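Local coordinates for E2A dna-binding protein (Human adenovirus 5, PDB 2WB0) that binds single-stranded DNA and drives elongation in viral strand-displacement replication, unwinding the template without ATP through its capacity to form multimers, at residues L221-E224 against C225-K228. Residues are numbered along the deposited sequence; the frame is centred on the assembly and turned at random.
Sequences LRCE and CNSK. With ZN (zinc ion), chain C.
Cys223 and Cys225 both send a sulfur to one zinc ion, Cys223 SG lying 2.4 Å from the metal; Cys277 and Cys294 complete the four-cysteine site. Thiolates suit zinc as soft, negative ligands, and with one residue between them both sulfurs can reach the same ion. Cys223 SG also accepts a weak 3.4 Å bond from Cys225 N, which probably tempers its negative charge. The side chain of Asn226 reaches back to the backbone of 221-224: its OD1 accepts the N-H of Cys223 at 3.0 Å, in the carbonyl plane, while ND2 gives Leu221 O a weak bond. With CG between its own N and carbonyl carbon (chi1 55°), asparagine can offer both acceptor and donor there. Glu224 O receives a weak bond from Ser227 N and another from OG at 3.2 Å, which the short hydroxyl side chain makes possible. Further out, the long aliphatic chain of Arg222 packs CD 3.4 Å from Asn226 O before its NH1 hydrogen-bonds Glu91 O, and Glu224 extends to a salt bridge with Lys65. The type I turn from Glu224 to Ser227 begins at the middle residue of the Cys-X-Cys pair, which supplies two of four ligands of a probably structural zinc site.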
ATOM      1  N   LEU A 221      -3.882   3.119  -2.285  1.00 13.26           N
ATOM      2  CA  LEU A 221      -4.055   3.882  -3.506  1.00 13.93           C
ATOM      3  C   LEU A 221      -3.443   5.253  -3.367  1.00 13.60           C
ATOM      4  O   LEU A 221      -3.216   5.930  -4.407  1.00 12.97           O
ATOM      5  CB  LEU A 221      -5.526   4.023  -3.868  1.00 13.70           C
ATOM      6  CG  LEU A 221      -6.213   2.764  -4.341  1.00 14.33           C
ATOM      7  CD1 LEU A 221      -7.558   3.244  -4.834  1.00 17.58           C
ATOM      8  CD2 LEU A 221      -5.464   2.091  -5.461  1.00 17.40           C
ATOM      9  N   ARG A 222      -3.105   5.645  -2.118  1.00 13.66           N
ATOM     10  CA  ARG A 222      -2.588   7.001  -1.910  1.00 13.66           C
ATOM     11  C   ARG A 222      -1.404   7.024  -1.002  1.00 14.88           C
ATOM     12  O   ARG A 222      -1.394   6.370   0.048  1.00 13.68           O
ATOM     13  CB  ARG A 222      -3.666   7.896  -1.249  1.00 14.56           C
ATOM     14  CG  ARG A 222      -5.018   7.776  -1.986  1.00 17.96           C
ATOM     15  CD  ARG A 222      -6.058   8.818  -1.507  1.00 15.52           C
ATOM     16  NE  ARG A 222      -6.415   8.810  -0.084  1.00 18.07           N
ATOM     17  CZ  ARG A 222      -7.633   8.574   0.398  1.00 18.58           C
ATOM     18  NH1 ARG A 222      -8.648   8.126  -0.395  1.00 16.81           N
ATOM     19  NH2 ARG A 222      -7.809   8.682   1.731  1.00 17.34           N
ATOM     20  N   CYS A 223      -0.392   7.763  -1.413  1.00 15.03           N
ATOM     21  CA  CYS A 223       0.731   8.044  -0.542  1.00 14.81           C
ATOM     22  C   CYS A 223       0.475   9.512  -0.078  1.00 16.77           C
ATOM     23  O   CYS A 223      -0.643   9.966  -0.135  1.00 18.10           O
ATOM     24  CB  CYS A 223       2.065   7.845  -1.237  1.00 16.12           C
ATOM     25  SG  CYS A 223       2.301   8.987  -2.645  1.00 14.23           S
ATOM     26  N   GLU A 224       1.479  10.235   0.403  1.00 17.40           N
ATOM     27  CA  GLU A 224       1.274  11.638   0.811  1.00 20.16           C
ATOM     28  C   GLU A 224       1.004  12.498  -0.386  1.00 18.81           C
ATOM     29  O   GLU A 224       0.192  13.435  -0.313  1.00 17.47           O
ATOM     30  CB  GLU A 224       2.557  12.155   1.466  1.00 21.64           C
ATOM     31  CG  GLU A 224       2.859  11.369   2.726  1.00 29.30           C
ATOM     32  CD  GLU A 224       4.127  11.865   3.504  1.00 41.94           C
ATOM     33  OE1 GLU A 224       4.472  13.092   3.408  1.00 44.13           O
ATOM     34  OE2 GLU A 224       4.769  10.991   4.183  1.00 44.61           O
ATOM     35  N   CYS A 225       1.643  12.149  -1.526  1.00 17.24           N
ATOM     36  CA  CYS A 225       1.549  12.983  -2.711  1.00 17.58           C
ATOM     37  C   CYS A 225       0.139  13.140  -3.268  1.00 18.91           C
ATOM     38  O   CYS A 225      -0.175  14.210  -3.785  1.00 20.05           O
ATOM     39  CB  CYS A 225       2.497  12.480  -3.838  1.00 16.25           C
ATOM     40  SG  CYS A 225       4.217  12.202  -3.268  1.00 17.28           S
ATOM     41  N   ASN A 226      -0.679  12.074  -3.255  1.00 16.89           N
ATOM     42  CA  ASN A 226      -2.052  12.200  -3.690  1.00 18.53           C
ATOM     43  C   ASN A 226      -3.036  11.884  -2.582  1.00 19.42           C
ATOM     44  O   ASN A 226      -4.091  11.295  -2.849  1.00 17.38           O
ATOM     45  CB  ASN A 226      -2.338  11.290  -4.919  1.00 17.53           C
ATOM     46  CG  ASN A 226      -1.978   9.818  -4.657  1.00 17.51           C
ATOM     47  OD1 ASN A 226      -1.342   9.470  -3.670  1.00 13.31           O
ATOM     48  ND2 ASN A 226      -2.342   8.978  -5.591  1.00 16.24           N
ATOM     49  N   SER A 227      -2.691  12.209  -1.358  1.00 20.88           N
ATOM     50  CA  SER A 227      -3.648  11.895  -0.263  1.00 26.07           C
ATOM     51  C   SER A 227      -4.912  12.769  -0.382  1.00 27.10           C
ATOM     52  O   SER A 227      -5.994  12.327   0.046  1.00 27.00           O
ATOM     53  CB  SER A 227      -3.060  11.994   1.156  1.00 26.15           C
ATOM     54  OG  SER A 227      -2.538  13.297   1.277  1.00 36.16           O
ATOM     55  N   LYS A 228      -4.788  13.989  -0.947  1.00 26.67           N
ATOM     56  CA  LYS A 228      -6.017  14.800  -1.209  1.00 27.63           C
ATOM     57  C   LYS A 228      -6.535  14.707  -2.640  1.00 27.04           C
ATOM     58  O   LYS A 228      -5.737  14.817  -3.579  1.00 26.18           O
ATOM     59  CB  LYS A 228      -5.813  16.268  -0.818  1.00 27.01           C
ATOM     60  CG  LYS A 228      -5.484  16.436   0.643  1.00 31.40           C
ATOM     61  CD  LYS A 228      -4.867  17.787   0.921  1.00 37.83           C
ATOM     62  CE  LYS A 228      -4.538  17.906   2.422  1.00 40.84           C
ATOM     63  NZ  LYS A 228      -3.258  17.201   2.809  1.00 41.43           N
TER
HETATM   64 ZN    ZN C 602       4.420  10.027  -2.406  1.00 16.17          ZN